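Local coordinates for amidohydrolase 2 (Bifidobacterium longum subsp. infantis, PDB 6UVZ), which is probably a hydrolase of the metallo-dependent hydrolase superfamily, its chain folded as a TIM-type barrel, with no substrate established, at residues Leu6-Ser11 with Phe48-Leu53; Thr158-His163 with Tyr188-Gly193; Lys212-Ser217 with Glu244-Asn249. All coordinates share one frame; numbering follows the deposited sequence.

Interaction 1: Leu6-Ser11 with Phe48-Leu53; sequences LNVIDS and FGVNFL
Asn7 and Asn51 stand side by side and point the same way, their amide planes turned 57° against each other. ND2 of Asn51 donates to OD1 of Asn7 over 3.3 Å; OD1 lies almost in the amide plane of Asn51, whereas the donor sits above the carbonyl plane of Asn7. CG of Asn7 lies beside its own backbone N (chi1 -61°), which sets the amide next to that of Asn51; its ND2 has a weak bond to Glu248. Without the amide, as with an alanine here, Asn51 ND2 would probably lose this acceptor and its amide would be freer to turn. CD1 of Leu53 meets CB of Asn7 at 3.7 Å, while CB of Leu53 lies 3.9 Å from CG1 of Ile9.

Beneath these side chains the backbones run parallel: Asn51 N bonds to Leu6 O at 2.8 Å, Val8 N to Asn51 O at 3.1 Å, and Leu53 N to Val8 O at 3.0 Å. They are the first two strands of the parallel sheet, joined through helix 38-47 in a beta-alpha-beta unit of the barrel. On the face bearing Val8 and Phe52, CG2 of Val8 crosses Val50 to meet its CB at 3.8 Å. With CG anti to the backbone N (chi1 -176°), Phe52 carries its ring toward Asp10, and CE1 at the ring edge comes in plane to CB of Asp10, 4.0 Å away, with Tyr45 of helix 38-47 stacked on the ring.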
ATOM      1  N   LEU A   6      12.548   9.729  15.520  1.00 82.14           N
ATOM      2  CA  LEU A   6      12.340   8.510  14.747  1.00 65.92           C
ATOM      3  C   LEU A   6      12.059   8.863  13.295  1.00 62.86           C
ATOM      4  O   LEU A   6      11.241   9.748  13.017  1.00 62.06           O
ATOM      5  CB  LEU A   6      11.178   7.692  15.324  1.00 65.53           C
ATOM      6  CG  LEU A   6      10.629   6.546  14.471  1.00 53.74           C
ATOM      7  CD1 LEU A   6      11.579   5.357  14.475  1.00 55.39           C
ATOM      8  CD2 LEU A   6       9.241   6.140  14.948  1.00 41.01           C
ATOM      9  N   ASN A   7      12.725   8.169  12.376  1.00 56.43           N
ATOM     10  CA  ASN A   7      12.510   8.359  10.948  1.00 49.50           C
ATOM     11  C   ASN A   7      11.348   7.488  10.485  1.00 51.43           C
ATOM     12  O   ASN A   7      11.281   6.302  10.823  1.00 53.06           O
ATOM     13  CB  ASN A   7      13.775   8.022  10.160  1.00 45.42           C
ATOM     14  CG  ASN A   7      14.951   8.901  10.540  1.00 50.60           C
ATOM     15  OD1 ASN A   7      14.779  10.070  10.886  1.00 57.08           O
ATOM     16  ND2 ASN A   7      16.152   8.340  10.479  1.00 51.04           N
ATOM     17  N   VAL A   8      10.439   8.078   9.710  1.00 48.83           N
ATOM     18  CA  VAL A   8       9.209   7.414   9.288  1.00 40.94           C
ATOM     19  C   VAL A   8       9.045   7.580   7.783  1.00 42.15           C
ATOM     20  O   VAL A   8       9.171   8.693   7.259  1.00 40.43           O
ATOM     21  CB  VAL A   8       7.980   7.976  10.029  1.00 35.36           C
ATOM     22  CG1 VAL A   8       6.699   7.402   9.450  1.00 40.27           C
ATOM     23  CG2 VAL A   8       8.073   7.676  11.518  1.00 42.31           C
ATOM     24  N   ILE A   9       8.766   6.476   7.095  1.00 41.71           N
ATOM     25  CA  ILE A   9       8.425   6.479   5.675  1.00 33.69           C
ATOM     26  C   ILE A   9       7.028   5.891   5.535  1.00 36.05           C
ATOM     27  O   ILE A   9       6.806   4.718   5.861  1.00 55.73           O
ATOM     28  CB  ILE A   9       9.437   5.684   4.835  1.00 28.93           C
ATOM     29  CG1 ILE A   9      10.781   6.412   4.781  1.00 38.03           C
ATOM     30  CG2 ILE A   9       8.898   5.451   3.431  1.00 25.02           C
ATOM     31  CD1 ILE A   9      11.814   5.721   3.915  1.00 24.03           C
ATOM     32  N   ASP A  10       6.088   6.704   5.057  1.00 28.21           N
ATOM     33  CA  ASP A  10       4.703   6.272   4.892  1.00 29.64           C
ATOM     34  C   ASP A  10       4.579   5.506   3.581  1.00 38.79           C
ATOM     35  O   ASP A  10       4.630   6.099   2.501  1.00 53.18           O
ATOM     36  CB  ASP A  10       3.764   7.473   4.912  1.00 32.23           C
ATOM     37  CG  ASP A  10       2.360   7.107   5.345  1.00 37.71           C
ATOM     38  OD1 ASP A  10       1.828   7.780   6.250  1.00 43.27           O
ATOM     39  OD2 ASP A  10       1.796   6.138   4.796  1.00 38.71           O
ATOM     40  N   SER A  11       4.404   4.190   3.667  1.00 39.12           N
ATOM     41  CA  SER A  11       4.364   3.363   2.468  1.00 41.31           C
ATOM     42  C   SER A  11       3.003   3.355   1.782  1.00 41.31           C
ATOM     43  O   SER A  11       2.858   2.687   0.753  1.00 45.43           O
ATOM     44  CB  SER A  11       4.779   1.928   2.808  1.00 41.46           C
ATOM     45  OG  SER A  11       3.928   1.367   3.791  1.00 68.48           O
ATOM     46  N   PHE A  48       3.397  14.589  15.756  1.00 54.11           N
ATOM     47  CA  PHE A  48       3.893  13.368  16.376  1.00 62.40           C
ATOM     48  C   PHE A  48       5.390  13.407  16.650  1.00 48.43           C
ATOM     49  O   PHE A  48       5.930  12.440  17.197  1.00 53.07           O
ATOM     50  CB  PHE A  48       3.552  12.160  15.495  1.00 74.30           C
ATOM     51  CG  PHE A  48       2.082  12.017  15.205  1.00 83.00           C
ATOM     52  CD1 PHE A  48       1.648  11.420  14.033  1.00 88.35           C
ATOM     53  CD2 PHE A  48       1.134  12.481  16.104  1.00 85.51           C
ATOM     54  CE1 PHE A  48       0.297  11.289  13.763  1.00 81.71           C
ATOM     55  CE2 PHE A  48      -0.217  12.355  15.839  1.00 81.87           C
ATOM     56  CZ  PHE A  48      -0.636  11.758  14.667  1.00 74.57           C
ATOM     57  N   GLY A  49       6.068  14.493  16.285  1.00 29.09           N
ATOM     58  CA  GLY A  49       7.478  14.634  16.589  1.00 38.95           C
ATOM     59  C   GLY A  49       8.393  13.656  15.890  1.00 50.52           C
ATOM     60  O   GLY A  49       9.490  13.390  16.385  1.00 71.40           O
ATOM     61  N   VAL A  50       7.974  13.109  14.753  1.00 52.03           N
ATOM     62  CA  VAL A  50       8.797  12.186  13.992  1.00 47.03           C
ATOM     63  C   VAL A  50       9.374  12.919  12.790  1.00 50.94           C
ATOM     64  O   VAL A  50       8.855  13.944  12.338  1.00 47.26           O
ATOM     65  CB  VAL A  50       8.004  10.934  13.550  1.00 47.02           C
ATOM     66  CG1 VAL A  50       7.554  10.132  14.761  1.00 45.60           C
ATOM     67  CG2 VAL A  50       6.813  11.337  12.698  1.00 46.27           C
ATOM     68  N   ASN A  51      10.475  12.386  12.265  1.00 52.95           N
ATOM     69  CA  ASN A  51      11.130  12.950  11.086  1.00 47.01           C
ATOM     70  C   ASN A  51      10.502  12.307   9.854  1.00 51.68           C
ATOM     71  O   ASN A  51      10.849  11.184   9.479  1.00 46.87           O
ATOM     72  CB  ASN A  51      12.634  12.716  11.142  1.00 48.31           C
ATOM     73  CG  ASN A  51      13.395  13.582  10.159  1.00 64.07           C
ATOM     74  OD1 ASN A  51      12.931  14.655   9.770  1.00 61.83           O
ATOM     75  ND2 ASN A  51      14.572  13.122   9.752  1.00 76.59           N
ATOM     76  N   PHE A  52       9.571  13.020   9.226  1.00 48.20           N
ATOM     77  CA  PHE A  52       8.840  12.499   8.075  1.00 38.57           C
ATOM     78  C   PHE A  52       9.736  12.564   6.844  1.00 39.19           C
ATOM     79  O   PHE A  52      10.023  13.651   6.330  1.00 40.69           O
ATOM     80  CB  PHE A  52       7.550  13.288   7.869  1.00 39.47           C
ATOM     81  CG  PHE A  52       6.688  12.765   6.757  1.00 39.46           C
ATOM     82  CD1 PHE A  52       6.387  11.415   6.671  1.00 46.98           C
ATOM     83  CD2 PHE A  52       6.162  13.626   5.808  1.00 35.57           C
ATOM     84  CE1 PHE A  52       5.590  10.932   5.651  1.00 46.19           C
ATOM     85  CE2 PHE A  52       5.362  13.149   4.787  1.00 44.12           C
ATOM     86  CZ  PHE A  52       5.076  11.801   4.709  1.00 45.25           C
ATOM     87  N   LEU A  53      10.177  11.402   6.369  1.00 30.21           N
ATOM     88  CA  LEU A  53      11.075  11.312   5.225  1.00 34.76           C
ATOM     89  C   LEU A  53      10.343  11.222   3.893  1.00 38.46           C
ATOM     90  O   LEU A  53      10.997  11.115   2.851  1.00 41.76           O
ATOM     91  CB  LEU A  53      12.004  10.103   5.377  1.00 36.31           C
ATOM     92  CG  LEU A  53      12.932  10.104   6.593  1.00 35.59           C
ATOM     93  CD1 LEU A  53      13.871   8.908   6.549  1.00 34.24           C
ATOM     94  CD2 LEU A  53      13.716  11.405   6.669  1.00 27.01           C
TER

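Interaction 2: Thr158-His163 with Tyr188-Gly193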
ATOM      1  N   THR A 158       8.250  -7.673  -7.066  1.00 48.96           N
ATOM      2  CA  THR A 158       8.012  -7.181  -5.717  1.00 38.65           C
ATOM      3  C   THR A 158       6.518  -6.946  -5.534  1.00 37.46           C
ATOM      4  O   THR A 158       5.929  -6.098  -6.212  1.00 43.16           O
ATOM      5  CB  THR A 158       8.795  -5.893  -5.459  1.00 37.60           C
ATOM      6  OG1 THR A 158      10.200  -6.160  -5.561  1.00 42.48           O
ATOM      7  CG2 THR A 158       8.487  -5.350  -4.072  1.00 20.49           C
ATOM      8  N   VAL A 159       5.908  -7.703  -4.625  1.00 32.47           N
ATOM      9  CA  VAL A 159       4.483  -7.601  -4.334  1.00 32.32           C
ATOM     10  C   VAL A 159       4.324  -7.038  -2.929  1.00 34.67           C
ATOM     11  O   VAL A 159       5.015  -7.468  -1.998  1.00 49.46           O
ATOM     12  CB  VAL A 159       3.781  -8.963  -4.475  1.00 27.86           C
ATOM     13  CG1 VAL A 159       4.552 -10.046  -3.731  1.00 22.00           C
ATOM     14  CG2 VAL A 159       2.345  -8.881  -3.977  1.00 32.07           C
ATOM     15  N   ILE A 160       3.429  -6.068  -2.780  1.00 28.11           N
ATOM     16  CA  ILE A 160       3.138  -5.447  -1.493  1.00 32.87           C
ATOM     17  C   ILE A 160       1.683  -5.746  -1.163  1.00 38.20           C
ATOM     18  O   ILE A 160       0.772  -5.293  -1.869  1.00 43.31           O
ATOM     19  CB  ILE A 160       3.407  -3.936  -1.498  1.00 33.76           C
ATOM     20  CG1 ILE A 160       4.900  -3.649  -1.661  1.00 35.10           C
ATOM     21  CG2 ILE A 160       2.894  -3.314  -0.216  1.00 39.98           C
ATOM     22  CD1 ILE A 160       5.353  -3.489  -3.097  1.00 39.82           C
ATOM     23  N   ILE A 161       1.460  -6.507  -0.094  1.00 40.71           N
ATOM     24  CA  ILE A 161       0.114  -6.875   0.331  1.00 42.61           C
ATOM     25  C   ILE A 161      -0.490  -5.679   1.061  1.00 46.67           C
ATOM     26  O   ILE A 161      -0.007  -5.279   2.123  1.00 49.15           O
ATOM     27  CB  ILE A 161       0.125  -8.122   1.221  1.00 45.36           C
ATOM     28  CG1 ILE A 161       1.062  -9.190   0.654  1.00 46.39           C
ATOM     29  CG2 ILE A 161      -1.278  -8.684   1.359  1.00 44.59           C
ATOM     30  CD1 ILE A 161       0.678  -9.687  -0.715  1.00 56.55           C
ATOM     31  N   ASP A 162      -1.549  -5.106   0.496  1.00 51.02           N
ATOM     32  CA  ASP A 162      -2.172  -3.922   1.073  1.00 48.77           C
ATOM     33  C   ASP A 162      -3.105  -4.305   2.214  1.00 63.12           C
ATOM     34  O   ASP A 162      -3.899  -5.244   2.092  1.00 77.06           O
ATOM     35  CB  ASP A 162      -2.952  -3.147   0.010  1.00 44.07           C
ATOM     36  CG  ASP A 162      -2.051  -2.442  -0.978  1.00 57.79           C
ATOM     37  OD1 ASP A 162      -0.813  -2.562  -0.849  1.00 63.17           O
ATOM     38  OD2 ASP A 162      -2.581  -1.763  -1.882  1.00 59.87           O
ATOM     39  N   HIS A 163      -2.996  -3.575   3.325  1.00 73.77           N
ATOM     40  CA  HIS A 163      -3.983  -3.615   4.406  1.00 84.43           C
ATOM     41  C   HIS A 163      -4.108  -5.009   5.014  1.00 84.42           C
ATOM     42  O   HIS A 163      -5.212  -5.505   5.251  1.00 77.95           O
ATOM     43  CB  HIS A 163      -5.343  -3.111   3.917  1.00 91.55           C
ATOM     44  CG  HIS A 163      -5.306  -1.730   3.336  1.00101.18           C
ATOM     45  ND1 HIS A 163      -4.178  -0.937   3.369  1.00101.78           N
ATOM     46  CD2 HIS A 163      -6.258  -1.002   2.707  1.00102.30           C
ATOM     47  CE1 HIS A 163      -4.437   0.218   2.785  1.00101.42           C
ATOM     48  NE2 HIS A 163      -5.693   0.206   2.374  1.00102.70           N
ATOM     49  N   TYR A 188       5.894  -8.226   0.596  1.00 49.23           N
ATOM     50  CA  TYR A 188       5.795  -7.284   1.700  1.00 44.08           C
ATOM     51  C   TYR A 188       4.328  -7.102   2.055  1.00 44.50           C
ATOM     52  O   TYR A 188       3.448  -7.251   1.204  1.00 50.48           O
ATOM     53  CB  TYR A 188       6.423  -5.926   1.354  1.00 38.62           C
ATOM     54  CG  TYR A 188       7.914  -5.980   1.099  1.00 38.80           C
ATOM     55  CD1 TYR A 188       8.823  -5.715   2.115  1.00 33.68           C
ATOM     56  CD2 TYR A 188       8.412  -6.291  -0.161  1.00 31.49           C
ATOM     57  CE1 TYR A 188      10.185  -5.760   1.887  1.00 33.60           C
ATOM     58  CE2 TYR A 188       9.773  -6.340  -0.398  1.00 39.02           C
ATOM     59  CZ  TYR A 188      10.655  -6.073   0.629  1.00 46.18           C
ATOM     60  OH  TYR A 188      12.009  -6.119   0.396  1.00 55.09           O
ATOM     61  N   ILE A 189       4.069  -6.779   3.318  1.00 38.06           N
ATOM     62  CA  ILE A 189       2.710  -6.616   3.817  1.00 45.06           C
ATOM     63  C   ILE A 189       2.633  -5.340   4.646  1.00 49.62           C
ATOM     64  O   ILE A 189       3.546  -5.029   5.420  1.00 51.59           O
ATOM     65  CB  ILE A 189       2.256  -7.846   4.634  1.00 46.81           C
ATOM     66  CG1 ILE A 189       0.799  -7.694   5.078  1.00 54.63           C
ATOM     67  CG2 ILE A 189       3.180  -8.087   5.820  1.00 42.63           C
ATOM     68  CD1 ILE A 189       0.199  -8.964   5.638  1.00 56.20           C
ATOM     69  N   LYS A 190       1.549  -4.592   4.467  1.00 36.53           N
ATOM     70  CA  LYS A 190       1.326  -3.341   5.178  1.00 34.38           C
ATOM     71  C   LYS A 190       0.400  -3.569   6.363  1.00 54.99           C
ATOM     72  O   LYS A 190      -0.548  -4.356   6.281  1.00 67.50           O
ATOM     73  CB  LYS A 190       0.720  -2.289   4.247  1.00 35.97           C
ATOM     74  CG  LYS A 190       1.639  -1.843   3.131  1.00 36.20           C
ATOM     75  CD  LYS A 190       0.922  -0.898   2.187  1.00 30.98           C
ATOM     76  CE  LYS A 190       1.899  -0.260   1.223  1.00 34.03           C
ATOM     77  NZ  LYS A 190       1.212   0.484   0.133  1.00 35.42           N
ATOM     78  N   VAL A 191       0.673  -2.873   7.461  1.00 56.33           N
ATOM     79  CA  VAL A 191      -0.151  -2.954   8.665  1.00 53.96           C
ATOM     80  C   VAL A 191      -1.042  -1.716   8.666  1.00 62.98           C
ATOM     81  O   VAL A 191      -0.719  -0.688   9.268  1.00 56.22           O
ATOM     82  CB  VAL A 191       0.693  -3.060   9.932  1.00 41.04           C
ATOM     83  CG1 VAL A 191      -0.201  -3.294  11.141  1.00 45.30           C
ATOM     84  CG2 VAL A 191       1.706  -4.178   9.794  1.00 39.09           C
ATOM     85  N   SER A 192      -2.179  -1.817   7.978  1.00 72.22           N
ATOM     86  CA  SER A 192      -3.138  -0.717   7.931  1.00 79.93           C
ATOM     87  C   SER A 192      -4.496  -1.290   7.525  1.00 81.18           C
ATOM     88  O   SER A 192      -4.779  -2.464   7.785  1.00 75.63           O
ATOM     89  CB  SER A 192      -2.615   0.384   6.986  1.00 81.25           C
ATOM     90  OG  SER A 192      -2.429  -0.118   5.674  1.00 82.04           O
ATOM     91  N   GLY A 193      -5.325  -0.466   6.887  1.00 86.93           N
ATOM     92  CA  GLY A 193      -6.628  -0.913   6.433  1.00 89.81           C
ATOM     93  C   GLY A 193      -7.721   0.115   6.637  1.00 97.11           C
ATOM     94  O   GLY A 193      -7.491   1.165   7.243  1.00 98.53           O
TER
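Val159, Ile161, Tyr188 and Lys190 supply the backbone groups that tie the two parallel strands together. Tyr188 N donates to Val159 O at 2.8 Å, Tyr188 O accepts from Ile161 N, and Ile161 O takes Lys190 N at 2.9 Å. Ile160 pairs with Tyr188 and Ile161 with Ile189.

Beyond the last of these bonds the polar work passes to side chains. The extended Lys190 runs across Ile160, its CE 3.5 Å from CG2 of Ile160, and brings its ammonium group alongside Asp162. Asp162 OD1 lies 3.8 Å from Lys190 NZ, a long salt bridge; the stronger claim on NZ comes from Glu136, with further hydrogen bonds to Ser11 O and His12 ND1. Several acceptors thus surround this buried amine and fix its position. Asp162 OD2 has a long, weak ion pair with Arg103. Ser192 OG accepts a weak bond from His163 ND1 at 3.0 Å, strongly bent (122° at the hydrogen), and is also hydrogen-bonded to Ser217. CA of Gly193 sits over one face of the His163 ring, 3.8 Å from its centroid, a CH-pi contact; CB of Asp162 lies over the opposite face.

Strands 159-161 and 187-191 are neighbouring strands of the TIM-type barrel, in a beta-alpha-beta unit that crosses through helix 172-181. Strand 135-137 lies beyond the first and strand 214-216 beyond the second, while Arg253 and Ala254 of helix 244-254 pack on Tyr188.

Interaction 3: Lys212-Ser217 with Glu244-Asn249; sequences KKVLYS and EDFFEN
CB of Tyr216 rests over the face of the Phe246 ring, 3.8 Å from its centroid, a CH-pi contact at the heart of the buried side. With CG anti to the backbone N (chi1 172°), Phe246 lays its ring against strand 214-216, where CG1 of Val214 reaches the ring edge, 3.5 Å from CD1 of Phe246. The ring of Phe247 approaches the Tyr216 ring differently: CE2 of Phe247 comes over one face of the tyrosine, 3.8 Å from CD1 of Tyr216, and the two planes are inclined by 35°. The phenylalanines also engage each other, CD2 of Phe246 lying over the face of Phe247. Tyr216, Phe246 and Phe247 thus make an aromatic cluster, extended by Phe240, which stacks on Phe246. Tyr216 OH leaves it to bond with Tyr45 OH.

The cluster lies where helix 244-254 crosses the eighth strand of the TIM-type barrel, the two short axes at 63°. A weak, bent hydrogen bond from Tyr216 N to Phe246 O, 3.0 Å long, joins strand to helix directly.

Toward solvent, apolar packing gives way to charge. The exposed Lys212, its chain bent at chi2, brings NZ to within 3.1 Å of Asp245 OD2 in a salt bridge, meeting the oxygen from above the carboxylate plane. Asp245 OD1 accepts a weak bond from Asn249 ND2, 3.4 Å away within the helix, a minor addition to the salt bridge.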
ATOM      1  N   LYS A 212      11.581  -8.038   8.628  1.00 65.13           N
ATOM      2  CA  LYS A 212      12.207  -7.444   7.454  1.00 55.10           C
ATOM      3  C   LYS A 212      11.243  -7.231   6.295  1.00 57.21           C
ATOM      4  O   LYS A 212      11.623  -6.593   5.306  1.00 68.50           O
ATOM      5  CB  LYS A 212      13.376  -8.316   6.978  1.00 52.31           C
ATOM      6  CG  LYS A 212      14.555  -8.354   7.934  1.00 58.20           C
ATOM      7  CD  LYS A 212      15.185  -6.979   8.082  1.00 65.27           C
ATOM      8  CE  LYS A 212      16.379  -7.017   9.020  1.00 75.04           C
ATOM      9  NZ  LYS A 212      17.011  -5.676   9.161  1.00 78.95           N
ATOM     10  N   LYS A 213      10.017  -7.739   6.385  1.00 50.88           N
ATOM     11  CA  LYS A 213       9.056  -7.674   5.289  1.00 48.68           C
ATOM     12  C   LYS A 213       7.715  -7.145   5.779  1.00 48.12           C
ATOM     13  O   LYS A 213       6.650  -7.598   5.351  1.00 60.29           O
ATOM     14  CB  LYS A 213       8.905  -9.041   4.625  1.00 49.79           C
ATOM     15  CG  LYS A 213      10.190  -9.539   3.971  1.00 62.52           C
ATOM     16  CD  LYS A 213      10.228 -11.056   3.851  1.00 78.53           C
ATOM     17  CE  LYS A 213       9.242 -11.567   2.816  1.00 85.29           C
ATOM     18  NZ  LYS A 213       9.329 -13.043   2.647  1.00 93.64           N
ATOM     19  N   VAL A 214       7.751  -6.170   6.685  1.00 44.38           N
ATOM     20  CA  VAL A 214       6.555  -5.522   7.211  1.00 44.69           C
ATOM     21  C   VAL A 214       6.742  -4.017   7.090  1.00 46.84           C
ATOM     22  O   VAL A 214       7.740  -3.470   7.571  1.00 54.84           O
ATOM     23  CB  VAL A 214       6.281  -5.923   8.674  1.00 48.07           C
ATOM     24  CG1 VAL A 214       5.130  -5.113   9.235  1.00 46.58           C
ATOM     25  CG2 VAL A 214       5.976  -7.410   8.769  1.00 40.02           C
ATOM     26  N   LEU A 215       5.784  -3.350   6.452  1.00 38.64           N
ATOM     27  CA  LEU A 215       5.874  -1.928   6.151  1.00 34.45           C
ATOM     28  C   LEU A 215       4.891  -1.142   7.006  1.00 35.31           C
ATOM     29  O   LEU A 215       3.749  -1.566   7.204  1.00 40.50           O
ATOM     30  CB  LEU A 215       5.582  -1.665   4.671  1.00 29.40           C
ATOM     31  CG  LEU A 215       6.330  -2.508   3.638  1.00 27.63           C
ATOM     32  CD1 LEU A 215       5.712  -2.331   2.261  1.00 32.79           C
ATOM     33  CD2 LEU A 215       7.800  -2.138   3.611  1.00 30.31           C
ATOM     34  N   TYR A 216       5.334   0.010   7.507  1.00 38.94           N
ATOM     35  CA  TYR A 216       4.427   0.931   8.178  1.00 37.25           C
ATOM     36  C   TYR A 216       3.558   1.637   7.148  1.00 36.56           C
ATOM     37  O   TYR A 216       4.063   2.163   6.149  1.00 40.31           O
ATOM     38  CB  TYR A 216       5.188   1.964   9.006  1.00 33.34           C
ATOM     39  CG  TYR A 216       4.349   3.182   9.321  1.00 32.03           C
ATOM     40  CD1 TYR A 216       3.338   3.127  10.272  1.00 32.84           C
ATOM     41  CD2 TYR A 216       4.552   4.383   8.653  1.00 37.09           C
ATOM     42  CE1 TYR A 216       2.559   4.235  10.555  1.00 35.00           C
ATOM     43  CE2 TYR A 216       3.777   5.496   8.928  1.00 34.80           C
ATOM     44  CZ  TYR A 216       2.784   5.417   9.880  1.00 33.49           C
ATOM     45  OH  TYR A 216       2.015   6.523  10.155  1.00 36.45           O
ATOM     46  N   SER A 217       2.253   1.662   7.401  1.00 42.57           N
ATOM     47  CA  SER A 217       1.293   2.284   6.502  1.00 43.21           C
ATOM     48  C   SER A 217       0.240   3.008   7.324  1.00 54.99           C
ATOM     49  O   SER A 217      -0.288   2.450   8.290  1.00 73.04           O
ATOM     50  CB  SER A 217       0.637   1.241   5.590  1.00 51.18           C
ATOM     51  OG  SER A 217      -0.527   1.761   4.978  1.00 77.86           O
ATOM     52  N   GLU A 244      13.363   0.766  13.336  1.00 69.89           N
ATOM     53  CA  GLU A 244      13.842   1.408  12.116  1.00 66.49           C
ATOM     54  C   GLU A 244      13.444   0.622  10.874  1.00 61.25           C
ATOM     55  O   GLU A 244      13.191   1.219   9.822  1.00 72.08           O
ATOM     56  CB  GLU A 244      15.359   1.580  12.173  1.00 73.61           C
ATOM     57  CG  GLU A 244      15.843   2.426  13.337  1.00 80.00           C
ATOM     58  CD  GLU A 244      17.346   2.611  13.338  1.00 87.96           C
ATOM     59  OE1 GLU A 244      17.989   2.264  12.325  1.00 88.08           O
ATOM     60  OE2 GLU A 244      17.886   3.103  14.351  1.00 92.09           O
ATOM     61  N   ASP A 245      13.381  -0.706  10.971  1.00 61.10           N
ATOM     62  CA  ASP A 245      12.987  -1.513   9.821  1.00 61.99           C
ATOM     63  C   ASP A 245      11.513  -1.313   9.490  1.00 53.29           C
ATOM     64  O   ASP A 245      11.149  -1.120   8.324  1.00 56.17           O
ATOM     65  CB  ASP A 245      13.288  -2.988  10.087  1.00 57.93           C
ATOM     66  CG  ASP A 245      14.774  -3.268  10.200  1.00 71.30           C
ATOM     67  OD1 ASP A 245      15.555  -2.643   9.454  1.00 74.28           O
ATOM     68  OD2 ASP A 245      15.158  -4.113  11.036  1.00 80.47           O
ATOM     69  N   PHE A 246      10.652  -1.342  10.508  1.00 47.15           N
ATOM     70  CA  PHE A 246       9.218  -1.217  10.269  1.00 50.50           C
ATOM     71  C   PHE A 246       8.840   0.169   9.757  1.00 58.67           C
ATOM     72  O   PHE A 246       7.873   0.301   9.000  1.00 53.10           O
ATOM     73  CB  PHE A 246       8.449  -1.541  11.551  1.00 49.33           C
ATOM     74  CG  PHE A 246       6.975  -1.260  11.468  1.00 57.08           C
ATOM     75  CD1 PHE A 246       6.147  -2.051  10.690  1.00 51.94           C
ATOM     76  CD2 PHE A 246       6.415  -0.211  12.181  1.00 55.13           C
ATOM     77  CE1 PHE A 246       4.788  -1.796  10.615  1.00 31.96           C
ATOM     78  CE2 PHE A 246       5.058   0.048  12.111  1.00 43.97           C
ATOM     79  CZ  PHE A 246       4.243  -0.746  11.328  1.00 36.97           C
ATOM     80  N   PHE A 247       9.591   1.204  10.137  1.00 57.63           N
ATOM     81  CA  PHE A 247       9.186   2.574   9.848  1.00 45.44           C
ATOM     82  C   PHE A 247       9.898   3.204   8.657  1.00 44.69           C
ATOM     83  O   PHE A 247       9.423   4.231   8.157  1.00 38.14           O
ATOM     84  CB  PHE A 247       9.394   3.459  11.083  1.00 41.95           C
ATOM     85  CG  PHE A 247       8.274   3.378  12.082  1.00 48.74           C
ATOM     86  CD1 PHE A 247       8.389   2.588  13.215  1.00 53.78           C
ATOM     87  CD2 PHE A 247       7.102   4.089  11.885  1.00 56.68           C
ATOM     88  CE1 PHE A 247       7.358   2.514  14.133  1.00 50.92           C
ATOM     89  CE2 PHE A 247       6.068   4.018  12.800  1.00 59.71           C
ATOM     90  CZ  PHE A 247       6.197   3.229  13.925  1.00 51.35           C
ATOM     91  N   GLU A 248      11.009   2.636   8.183  1.00 44.01           N
ATOM     92  CA  GLU A 248      11.670   3.225   7.022  1.00 51.75           C
ATOM     93  C   GLU A 248      12.520   2.232   6.234  1.00 53.41           C
ATOM     94  O   GLU A 248      12.551   2.289   5.001  1.00 59.55           O
ATOM     95  CB  GLU A 248      12.536   4.418   7.444  1.00 59.73           C
ATOM     96  CG  GLU A 248      13.643   4.096   8.437  1.00 74.48           C
ATOM     97  CD  GLU A 248      14.804   5.071   8.350  1.00 79.62           C
ATOM     98  OE1 GLU A 248      15.037   5.624   7.254  1.00 67.96           O
ATOM     99  OE2 GLU A 248      15.481   5.285   9.378  1.00 81.32           O
ATOM    100  N   ASN A 249      13.212   1.322   6.923  1.00 52.30           N
ATOM    101  CA  ASN A 249      14.217   0.508   6.246  1.00 52.57           C
ATOM    102  C   ASN A 249      13.583  -0.553   5.354  1.00 52.35           C
ATOM    103  O   ASN A 249      14.110  -0.858   4.278  1.00 55.38           O
ATOM    104  CB  ASN A 249      15.153  -0.132   7.271  1.00 62.84           C
ATOM    105  CG  ASN A 249      16.127   0.866   7.867  1.00 67.29           C
ATOM    106  OD1 ASN A 249      16.529   1.826   7.210  1.00 58.50           O
ATOM    107  ND2 ASN A 249      16.513   0.642   9.118  1.00 78.94           N
TER

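All three interactions reach the same parallel sheet. Interaction 2, about 5 Å from the centre of the chain to its own centre, is the most central, and joins strands six and seven around buried charge; interaction 1 joins the first two strands about 16 Å from that centre and is partly buried, with an amide pair and aliphatic contacts. Interaction 3 sets a helix on the eighth strand, mostly through aromatic rings with one salt bridge at the surface. It also adjoins both others: Ile9 N lies 2.6 Å from Phe247 O, a probable hydrogen bond, and strands 187-191 and 214-216 are neighbours. Interactions 1 and 2, though about 18 Å apart between centres, still touch through Lys190 and Ser11.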